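Local atomic coordinates of putative N-acetylmuramoyl-L-alanine amidase,autolysin cwp6 (Peptoclostridium difficile, PDB entry 5J72), a protein that probably hydrolyses the bond between N-acetylmuramoyl groups and L-alanine in peptidoglycan through a zinc-binding amidase domain, and carries CWB2 modules that anchor it to the cell wall. Residues A[353-358]-A[404-409]; A[365-370]-A[382-387]; A[269-274]-A[344-349]; A[14-19]-A[411-416]. All coordinates share one frame; numbering follows the deposited sequence. Where two conformers were deposited one is given.

How the contacts relate
Starting at the N terminus, residues 14-19 open the widest loop, which contact 4 shuts nearly 400 residues later at 411-416, tying the N-terminal domain to the last CWB2 region; the other three contacts lie within that span. Contact 3 closes first, bringing helix 346-357 against helix 270-283 and so joining two CWB2 regions. Contact 1 then starts from the same helix and closes at helix 404-409, and contact 2, which packs strand 362-370 against helix 375-387, is enclosed by it. Contacts 3 and 1 run in series, and no two loops cross. Contacts 2 and 4 meet in neighbouring parallel strands, where Val368 N lies 2.7 Å from Tyr416 O.

Contact 1 (A[353-358]-A[404-409]); sequences VIKTFY and STNLSE. With NA (sodium ion), chain E.
Asn406 reaches across from helix 404-409 to Ile354 and Lys355 on helix 346-357, and its carboxamide carries the whole contact. CG lies anti to the carbonyl carbon (chi1 -75°), a torsion that sends the amide across the gap while CB remains a spacer, 4.5 Å from Ile354 CG2. Next along the chain, CG comes within 4.2 Å of that same methyl. The amide then forks. Its oxygen OD1 rests against the aliphatic root of Lys355, 3.7 Å from Lys355 CB, and the lysine chain continues away from the contact. Its nitrogen ND2 meets Ile354 CG2 at 3.7 Å, and also sits 3.8 Å from Lys355 N. These are van der Waals approaches; the polar need of ND2 is met by Ala351 O of helix 346-357, one turn before Lys355, and that bond helps fix the rotation of the amide. The area buried between the segments is modest, 108 Å², as expected where a single residue bridges two segments whose nearest CA atoms, of Lys355 and Asn406, are 6.7 Å apart. On helix 404-409, Leu407 O and Ser408 O bind a sodium ion, completed by carbonyl oxygens of Lys410, Ser433 and Lys436. Helix 346-357 thus lies between this sodium-bound helix and the elements met by Phe357, namely helix 270-283 and strand 334-341.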
# COMPACT_ATOMS: atom_id res chain seq x y z
N VAL A 353 -0.36 -6.10 4.22
CA VAL A 353 0.41 -5.22 5.15
C VAL A 353 -0.51 -4.10 5.64
O VAL A 353 -0.49 -3.74 6.81
CB VAL A 353 1.62 -4.61 4.40
CG1 VAL A 353 2.14 -3.35 5.13
CG2 VAL A 353 2.73 -5.68 4.26
N ILE A 354 -1.26 -3.47 4.71
CA ILE A 354 -2.18 -2.40 5.14
C ILE A 354 -3.17 -2.99 6.13
O ILE A 354 -3.40 -2.41 7.19
CB ILE A 354 -2.84 -1.79 3.88
CG1 ILE A 354 -1.80 -0.91 3.21
CG2 ILE A 354 -4.06 -0.86 4.20
CD1 ILE A 354 -2.13 -0.50 1.73
N LYS A 355 -3.75 -4.16 5.83
CA LYS A 355 -4.71 -4.72 6.78
C LYS A 355 -4.10 -5.02 8.13
O LYS A 355 -4.72 -4.76 9.17
CB LYS A 355 -5.33 -6.01 6.13
CG LYS A 355 -6.13 -6.86 7.10
CD LYS A 355 -6.28 -8.31 6.49
CE LYS A 355 -4.96 -9.06 6.58
NZ LYS A 355 -5.03 -10.43 6.00
N THR A 356 -2.88 -5.54 8.15
CA THR A 356 -2.28 -5.92 9.42
C THR A 356 -1.66 -4.80 10.21
O THR A 356 -1.84 -4.74 11.44
CB THR A 356 -1.15 -6.90 9.08
OG1 THR A 356 -1.73 -8.03 8.41
CG2 THR A 356 -0.33 -7.37 10.32
N PHE A 357 -0.92 -3.93 9.55
CA PHE A 357 -0.16 -2.85 10.25
C PHE A 357 -0.84 -1.52 10.29
O PHE A 357 -0.33 -0.62 11.00
CB PHE A 357 1.24 -2.71 9.56
CG PHE A 357 2.05 -3.99 9.77
CD1 PHE A 357 2.32 -4.83 8.72
CD2 PHE A 357 2.53 -4.34 11.02
CE1 PHE A 357 3.05 -6.00 8.90
CE2 PHE A 357 3.27 -5.52 11.21
CZ PHE A 357 3.52 -6.33 10.15
N TYR A 358 -1.97 -1.32 9.58
CA TYR A 358 -2.74 -0.07 9.63
C TYR A 358 -4.24 -0.54 9.90
O TYR A 358 -5.11 -0.33 9.05
CB TYR A 358 -2.67 0.69 8.27
CG TYR A 358 -1.26 1.19 8.01
CD1 TYR A 358 -0.87 2.47 8.42
CD2 TYR A 358 -0.30 0.36 7.43
CE1 TYR A 358 0.45 2.90 8.25
CE2 TYR A 358 1.02 0.79 7.26
CZ TYR A 358 1.38 2.06 7.66
OH TYR A 358 2.65 2.50 7.39
N SER A 404 -9.78 -4.42 -2.68
CA SER A 404 -11.20 -4.11 -2.53
C SER A 404 -11.69 -4.00 -1.16
O SER A 404 -12.42 -3.05 -0.85
CB SER A 404 -12.06 -5.18 -3.23
OG SER A 404 -11.70 -5.21 -4.59
N THR A 405 -11.38 -4.95 -0.31
CA THR A 405 -11.88 -4.90 1.06
C THR A 405 -11.37 -3.72 1.90
O THR A 405 -12.14 -3.05 2.59
CB THR A 405 -11.51 -6.20 1.77
OG1 THR A 405 -11.85 -7.30 0.90
CG2 THR A 405 -12.23 -6.38 3.06
N ASN A 406 -10.04 -3.50 1.90
CA ASN A 406 -9.47 -2.38 2.64
C ASN A 406 -10.08 -1.06 2.10
O ASN A 406 -10.44 -0.22 2.90
CB ASN A 406 -7.94 -2.32 2.36
CG ASN A 406 -7.16 -3.42 3.11
OD1 ASN A 406 -7.67 -4.02 4.07
ND2 ASN A 406 -5.93 -3.74 2.72
N LEU A 407 -10.15 -0.87 0.76
CA LEU A 407 -10.66 0.41 0.23
C LEU A 407 -12.16 0.60 0.63
O LEU A 407 -12.55 1.69 1.05
CB LEU A 407 -10.48 0.49 -1.28
CG LEU A 407 -9.00 0.51 -1.69
CD1 LEU A 407 -8.91 0.55 -3.16
CD2 LEU A 407 -8.32 1.81 -1.11
N SER A 408 -12.95 -0.48 0.57
CA SER A 408 -14.33 -0.40 1.03
C SER A 408 -14.44 -0.10 2.51
O SER A 408 -15.10 0.88 2.89
CB SER A 408 -15.09 -1.71 0.75
OG SER A 408 -16.40 -1.56 1.25
N GLU A 409 -13.79 -0.84 3.36
CA GLU A 409 -14.01 -0.61 4.78
C GLU A 409 -13.43 0.67 5.35
O GLU A 409 -14.04 1.27 6.22
CB GLU A 409 -13.42 -1.74 5.60
CG GLU A 409 -14.06 -3.07 5.22
CD GLU A 409 -13.72 -4.22 6.17
OE1 GLU A 409 -12.59 -4.25 6.74
OE2 GLU A 409 -14.60 -5.10 6.34
NA NA E . -14.02 3.11 2.18

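Contact 2 (A[365-370]-A[382-387]); sequences AMLVAK and PLAAKL
Leu367 turns its CG anti to the carbonyl carbon (chi1 -75°), which lifts the isobutyl group off strand 365-370 toward helix 382-387, while Leu383 takes the other common choice, with CG opposite the backbone N (chi1 178°), and brings its CD2 over to meet it. The two methyls of Leu367 share the work. CD2 lies 4.1 Å from Leu383 CD2 and presses on the helix backbone itself, 3.8 Å from Ala384 N. CD1 sits on the CA side of the same residue, 3.9 Å from Ala384 CA, and also comes within 4.2 Å of Leu387 CD1. Both Leu367 methyls approach Ala384 CB from the same side, CD2 at 3.9 Å and CD1 at 4.0 Å, so the leucine meets main-chain atoms of Ala384 as well as its side chain. Leu367 thus rests against Ala384, with Leu383 and Leu387, one turn apart, touching its methyls. All four touching residues are buried, and apolar contacts alone were found between the segments. The short axes approach to 9.5 Å and run nearly antiparallel, at 170°, the geometry expected of a helix returning along the strand it follows. Strand 362-370, helix 375-387 and strand 391-394 form a beta-alpha-beta unit with parallel strands, and this contact packs the helix of the unit against its first strand; Ile391 and Tyr416 of the flanking strands 391-394 and 411-418 pack against Leu367 from the sheet.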
# COMPACT_ATOMS: atom_id res chain seq x y z
N ALA A 365 -4.28 9.36 6.00
CA ALA A 365 -3.99 9.56 4.58
C ALA A 365 -3.71 8.25 3.89
O ALA A 365 -3.57 7.24 4.57
CB ALA A 365 -2.77 10.43 4.41
N MET A 366 -3.61 8.28 2.56
CA MET A 366 -3.20 7.08 1.82
C MET A 366 -2.38 7.57 0.75
O MET A 366 -2.81 8.46 0.04
CB MET A 366 -4.41 6.29 1.22
CG MET A 366 -3.97 5.06 0.39
SD MET A 366 -3.62 3.69 1.49
CE MET A 366 -5.30 3.06 1.76
N LEU A 367 -1.15 7.06 0.62
CA LEU A 367 -0.29 7.52 -0.48
C LEU A 367 -0.36 6.47 -1.56
O LEU A 367 -0.07 5.30 -1.28
CB LEU A 367 1.20 7.72 0.00
CG LEU A 367 1.45 9.00 0.89
CD1 LEU A 367 0.99 8.67 2.34
CD2 LEU A 367 2.94 9.41 0.90
N VAL A 368 -0.61 6.87 -2.82
CA VAL A 368 -0.81 5.85 -3.87
C VAL A 368 0.25 5.93 -4.93
O VAL A 368 0.37 6.95 -5.59
CB VAL A 368 -2.21 6.08 -4.54
CG1 VAL A 368 -2.41 5.04 -5.69
CG2 VAL A 368 -3.30 5.94 -3.49
N ALA A 369 1.04 4.84 -5.10
CA ALA A 369 2.10 4.79 -6.06
C ALA A 369 1.85 3.64 -7.08
O ALA A 369 1.14 2.67 -6.79
CB ALA A 369 3.43 4.48 -5.35
N LYS A 370 2.43 3.78 -8.26
CA LYS A 370 2.34 2.77 -9.29
C LYS A 370 3.10 1.56 -8.84
O LYS A 370 4.20 1.72 -8.32
CB LYS A 370 3.00 3.34 -10.56
CG LYS A 370 2.16 4.47 -11.18
CD LYS A 370 2.86 5.10 -12.44
CE LYS A 370 4.11 5.86 -12.08
NZ LYS A 370 4.94 6.19 -13.27
N PRO A 382 9.57 8.31 3.16
CA PRO A 382 9.82 9.27 4.28
C PRO A 382 8.57 10.14 4.60
O PRO A 382 8.31 10.51 5.72
CB PRO A 382 11.06 10.07 3.77
CG PRO A 382 11.76 9.08 2.92
CD PRO A 382 10.62 8.43 2.13
N LEU A 383 7.85 10.48 3.54
CA LEU A 383 6.64 11.31 3.72
C LEU A 383 5.52 10.50 4.29
O LEU A 383 4.83 10.94 5.23
CB LEU A 383 6.22 11.92 2.34
CG LEU A 383 4.89 12.78 2.46
CD1 LEU A 383 5.13 14.02 3.34
CD2 LEU A 383 4.47 13.23 1.02
N ALA A 384 5.34 9.25 3.78
CA ALA A 384 4.31 8.36 4.36
C ALA A 384 4.64 8.15 5.88
O ALA A 384 3.78 8.17 6.76
CB ALA A 384 4.37 7.00 3.61
N ALA A 385 5.94 7.96 6.18
CA ALA A 385 6.30 7.74 7.60
C ALA A 385 5.98 9.03 8.46
O ALA A 385 5.46 8.91 9.55
CB ALA A 385 7.79 7.50 7.68
N LYS A 386 6.31 10.19 7.95
CA LYS A 386 6.04 11.49 8.65
C LYS A 386 4.49 11.63 8.90
O LYS A 386 4.04 11.99 9.98
CB LYS A 386 6.51 12.64 7.72
CG LYS A 386 6.29 14.06 8.36
CD LYS A 386 6.85 15.14 7.40
CE LYS A 386 6.48 16.54 7.91
NZ LYS A 386 7.22 16.93 9.16
N LEU A 387 3.71 11.32 7.89
CA LEU A 387 2.23 11.40 7.98
C LEU A 387 1.61 10.23 8.75
O LEU A 387 0.39 10.26 9.03
CB LEU A 387 1.64 11.40 6.54
CG LEU A 387 2.11 12.56 5.67
CD1 LEU A 387 1.54 12.39 4.22
CD2 LEU A 387 1.63 13.92 6.37

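Contact 3 (A[269-274]-A[344-349]); sequences GEYDAL and ADRHET
The Tyr271 ring and the Arg346 guanidinium lie face on face, their planes 17° apart and their centres 3.9 Å from one another. Arg346 CZ is 25° off the ring normal, so the cation-pi geometry is met over the face, and Arg346 CD adds a CH-pi contact 4.0 Å from the Tyr271 centroid. The bend at chi3 folds the arginine so that CD and the guanidinium cover the same ring. Nearer the backbone, Arg346 CG lies over a face of the His347 ring. Tyr271 OH and Arg346 NH1 are 3.2 Å apart but poorly angled for a bond; NH1 instead donates to Ser371 O, which also takes a weak bond from Tyr271 OH, so one carbonyl steadies both partners. One turn on, Thr349 CG2 touches Asp272 OD1 at 3.7 Å, and a water bridges Asp272 OD1 (2.8 Å) to Thr349 OG1 (2.7 Å), donating to both. Thr349 OG1 in turn gives its proton to Asp345 O, which also accepts from Thr349 N. Asp345 is the N-cap of helix 346-357: its OD1 takes Glu348 N at 2.9 Å with an N-H...O angle of 168°. What results is an N-capped helix whose first turn packs against the first turn of helix 270-283, a join between two successive CWB2 regions.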
# COMPACT_ATOMS: atom_id res chain seq x y z
N GLY A 269 12.83 -10.49 -2.37
CA GLY A 269 11.66 -9.83 -1.79
C GLY A 269 11.75 -8.33 -1.82
O GLY A 269 11.49 -7.66 -0.81
N GLU A 270 12.13 -7.80 -2.97
CA GLU A 270 12.24 -6.36 -3.12
C GLU A 270 10.87 -5.70 -2.85
O GLU A 270 10.82 -4.67 -2.16
CB GLU A 270 12.71 -6.01 -4.54
CG GLU A 270 14.19 -6.35 -4.74
CD GLU A 270 14.70 -6.04 -6.18
OE1 GLU A 270 15.90 -6.29 -6.44
OE2 GLU A 270 13.92 -5.52 -7.01
N TYR A 271 9.77 -6.28 -3.42
CA TYR A 271 8.45 -5.69 -3.19
C TYR A 271 7.99 -6.00 -1.78
O TYR A 271 7.18 -5.26 -1.25
CB TYR A 271 7.42 -6.18 -4.21
CG TYR A 271 7.50 -5.31 -5.44
CD1 TYR A 271 8.33 -5.65 -6.50
CD2 TYR A 271 6.76 -4.14 -5.53
CE1 TYR A 271 8.41 -4.85 -7.63
CE2 TYR A 271 6.85 -3.32 -6.65
CZ TYR A 271 7.67 -3.68 -7.70
OH TYR A 271 7.76 -2.90 -8.83
N ASP A 272 8.49 -7.04 -1.14
CA ASP A 272 8.13 -7.27 0.27
C ASP A 272 8.73 -6.11 1.10
O ASP A 272 8.08 -5.52 1.99
CB ASP A 272 8.74 -8.61 0.73
CG ASP A 272 8.04 -9.77 0.07
OD1 ASP A 272 6.78 -9.73 -0.04
OD2 ASP A 272 8.74 -10.73 -0.36
N ALA A 273 10.02 -5.78 0.82
CA ALA A 273 10.72 -4.69 1.55
C ALA A 273 9.94 -3.34 1.26
O ALA A 273 9.63 -2.58 2.18
CB ALA A 273 12.17 -4.61 1.07
N LEU A 274 9.64 -3.08 0.02
CA LEU A 274 8.91 -1.87 -0.33
C LEU A 274 7.56 -1.82 0.36
O LEU A 274 7.19 -0.78 0.92
CB LEU A 274 8.63 -1.95 -1.90
CG LEU A 274 7.94 -0.74 -2.55
CD1 LEU A 274 8.13 -0.80 -4.06
CD2 LEU A 274 6.48 -0.70 -2.30
N ALA A 344 -0.05 -13.58 -2.53
CA ALA A 344 0.20 -14.27 -3.80
C ALA A 344 1.08 -13.43 -4.70
O ALA A 344 1.81 -13.95 -5.52
CB ALA A 344 -1.14 -14.52 -4.49
N ASP A 345 1.00 -12.08 -4.56
CA ASP A 345 1.82 -11.23 -5.36
C ASP A 345 2.04 -9.84 -4.65
O ASP A 345 1.60 -9.70 -3.51
CB ASP A 345 1.22 -10.99 -6.73
CG ASP A 345 -0.18 -10.33 -6.76
OD1 ASP A 345 -0.50 -9.55 -5.85
OD2 ASP A 345 -0.94 -10.60 -7.71
N ARG A 346 2.69 -8.88 -5.32
CA ARG A 346 3.03 -7.58 -4.68
C ARG A 346 1.75 -6.84 -4.23
O ARG A 346 1.81 -6.12 -3.22
CB ARG A 346 3.89 -6.71 -5.65
CG ARG A 346 3.08 -6.23 -6.85
CD ARG A 346 3.97 -5.50 -7.86
NE ARG A 346 4.89 -6.43 -8.47
CZ ARG A 346 5.68 -6.14 -9.49
NH1 ARG A 346 5.65 -4.93 -10.04
NH2 ARG A 346 6.52 -7.05 -9.97
N HIS A 347 0.58 -7.03 -4.94
CA HIS A 347 -0.62 -6.30 -4.57
C HIS A 347 -1.29 -6.92 -3.43
O HIS A 347 -1.73 -6.21 -2.52
CB HIS A 347 -1.57 -6.18 -5.77
CG HIS A 347 -0.89 -5.57 -6.95
ND1 HIS A 347 -0.71 -6.28 -8.12
CD2 HIS A 347 -0.37 -4.34 -7.16
CE1 HIS A 347 -0.09 -5.49 -8.99
NE2 HIS A 347 0.13 -4.31 -8.43
N GLU A 348 -1.40 -8.30 -3.41
CA GLU A 348 -1.98 -8.93 -2.22
C GLU A 348 -1.10 -8.69 -1.04
O GLU A 348 -1.61 -8.49 0.07
CB GLU A 348 -2.21 -10.49 -2.38
CG GLU A 348 -3.15 -10.93 -1.23
CD GLU A 348 -3.56 -12.40 -1.37
OE1 GLU A 348 -2.84 -13.13 -2.03
OE2 GLU A 348 -4.60 -12.77 -0.80
N THR A 349 0.23 -8.70 -1.23
CA THR A 349 1.06 -8.47 -0.02
C THR A 349 0.87 -6.97 0.49
O THR A 349 0.79 -6.72 1.67
CB THR A 349 2.52 -8.67 -0.40
OG1 THR A 349 2.68 -10.03 -0.90
CG2 THR A 349 3.42 -8.45 0.80
O HOH W 1 4.72 -11.63 -0.16

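Contact 4 (A[14-19]-A[411-416]); sequences LGSKSN and TAETVY
The junction between the N-terminal beta-strand region and the last CWB2 region is made here through Ser16 and Glu413. Glu413 sits at the bend between the short strands 411-412 and 414-416, and it is this residue that points across to the start of strand 16-24. With CG anti to the carbonyl carbon (chi1 -62°) and an extended chain beyond, the glutamate delivers its carboxylate to the Ser16 hydroxyl, and by way of waters toward Gly15 O and Lys17 N. Ser16 OG lies 2.9 Å from Glu413 OE1, a possible hydrogen bond, since the hydroxyl could turn to a different acceptor; OG also accepts from Val13 N. The direct interface is small, 90 Å², and two waters add further links. One water lies 2.9 Å from both Gly15 O and Glu413 OE2, a possible bridge between them. Val13 of strand 11-13 packs against the glutamate. A second water accepts from Lys17 N at 2.9 Å and stands 2.8 Å from Glu413 OE1, the oxygen that also faces Ser16 OG.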
# COMPACT_ATOMS: atom_id res chain seq x y z
N LEU A 14 -11.39 19.04 7.43
CA LEU A 14 -12.04 19.34 8.73
C LEU A 14 -11.95 18.12 9.62
O LEU A 14 -12.32 16.99 9.17
CB LEU A 14 -13.52 19.73 8.40
CG LEU A 14 -14.32 20.16 9.65
CD1 LEU A 14 -13.81 21.53 10.23
CD2 LEU A 14 -15.81 20.35 9.22
N GLY A 15 -11.45 18.30 10.85
CA GLY A 15 -11.31 17.20 11.79
C GLY A 15 -9.90 16.60 11.80
O GLY A 15 -9.61 15.75 12.63
N SER A 16 -9.01 16.99 10.87
CA SER A 16 -7.64 16.39 10.93
C SER A 16 -6.91 16.79 12.18
O SER A 16 -7.18 17.82 12.82
CB SER A 16 -6.76 16.88 9.77
OG SER A 16 -7.24 16.45 8.51
N LYS A 17 -5.88 15.98 12.52
CA LYS A 17 -4.99 16.28 13.65
C LYS A 17 -3.59 16.33 13.06
O LYS A 17 -3.30 15.55 12.15
CB LYS A 17 -5.06 15.21 14.75
CG LYS A 17 -6.43 15.25 15.43
CD LYS A 17 -6.61 14.03 16.25
CE LYS A 17 -7.99 13.97 16.90
NZ LYS A 17 -8.38 15.27 17.54
N SER A 18 -2.76 17.24 13.51
CA SER A 18 -1.41 17.32 12.99
C SER A 18 -0.44 17.56 14.15
O SER A 18 -0.61 18.52 14.92
CB SER A 18 -1.30 18.46 11.96
OG SER A 18 0.05 18.62 11.53
N ASN A 19 0.58 16.70 14.30
CA ASN A 19 1.51 16.96 15.39
C ASN A 19 2.38 18.18 15.07
O ASN A 19 2.85 18.32 13.93
CB ASN A 19 2.46 15.74 15.63
CG ASN A 19 1.70 14.51 16.04
OD1 ASN A 19 0.68 14.64 16.73
ND2 ASN A 19 2.14 13.32 15.67
N THR A 411 -11.54 4.68 5.54
CA THR A 411 -11.59 5.99 4.90
C THR A 411 -10.18 6.58 5.12
O THR A 411 -9.47 6.09 6.01
CB THR A 411 -12.64 6.94 5.57
OG1 THR A 411 -12.32 7.10 6.97
CG2 THR A 411 -14.05 6.39 5.44
N ALA A 412 -9.78 7.53 4.32
CA ALA A 412 -8.50 8.23 4.49
C ALA A 412 -8.89 9.71 4.32
O ALA A 412 -9.64 10.04 3.39
CB ALA A 412 -7.53 7.85 3.39
N GLU A 413 -8.33 10.62 5.16
CA GLU A 413 -8.67 12.06 5.00
C GLU A 413 -8.14 12.63 3.73
O GLU A 413 -8.85 13.37 3.06
CB GLU A 413 -8.10 12.84 6.18
CG GLU A 413 -8.72 12.33 7.45
CD GLU A 413 -8.06 12.90 8.71
OE1 GLU A 413 -7.02 13.56 8.60
OE2 GLU A 413 -8.59 12.67 9.80
N THR A 414 -6.91 12.28 3.35
CA THR A 414 -6.28 12.80 2.15
C THR A 414 -5.63 11.68 1.35
O THR A 414 -5.00 10.79 1.96
CB THR A 414 -5.15 13.80 2.54
OG1 THR A 414 -5.72 14.80 3.41
CG2 THR A 414 -4.50 14.46 1.33
N VAL A 415 -5.71 11.75 0.04
CA VAL A 415 -5.10 10.74 -0.79
C VAL A 415 -4.01 11.45 -1.52
O VAL A 415 -4.24 12.48 -2.16
CB VAL A 415 -6.13 10.14 -1.79
CG1 VAL A 415 -5.41 9.24 -2.81
CG2 VAL A 415 -7.20 9.38 -1.06
N TYR A 416 -2.77 10.94 -1.44
CA TYR A 416 -1.71 11.54 -2.18
C TYR A 416 -1.40 10.71 -3.38
O TYR A 416 -1.15 9.51 -3.21
CB TYR A 416 -0.41 11.63 -1.36
CG TYR A 416 -0.52 12.58 -0.19
CD1 TYR A 416 0.04 13.83 -0.25
CD2 TYR A 416 -1.16 12.20 0.98
CE1 TYR A 416 -0.02 14.71 0.87
CE2 TYR A 416 -1.23 13.06 2.08
CZ TYR A 416 -0.65 14.30 2.01
OH TYR A 416 -0.75 15.10 3.15
O HOH W 2 -8.67 13.03 12.68
O HOH W 3 -5.81 13.45 11.15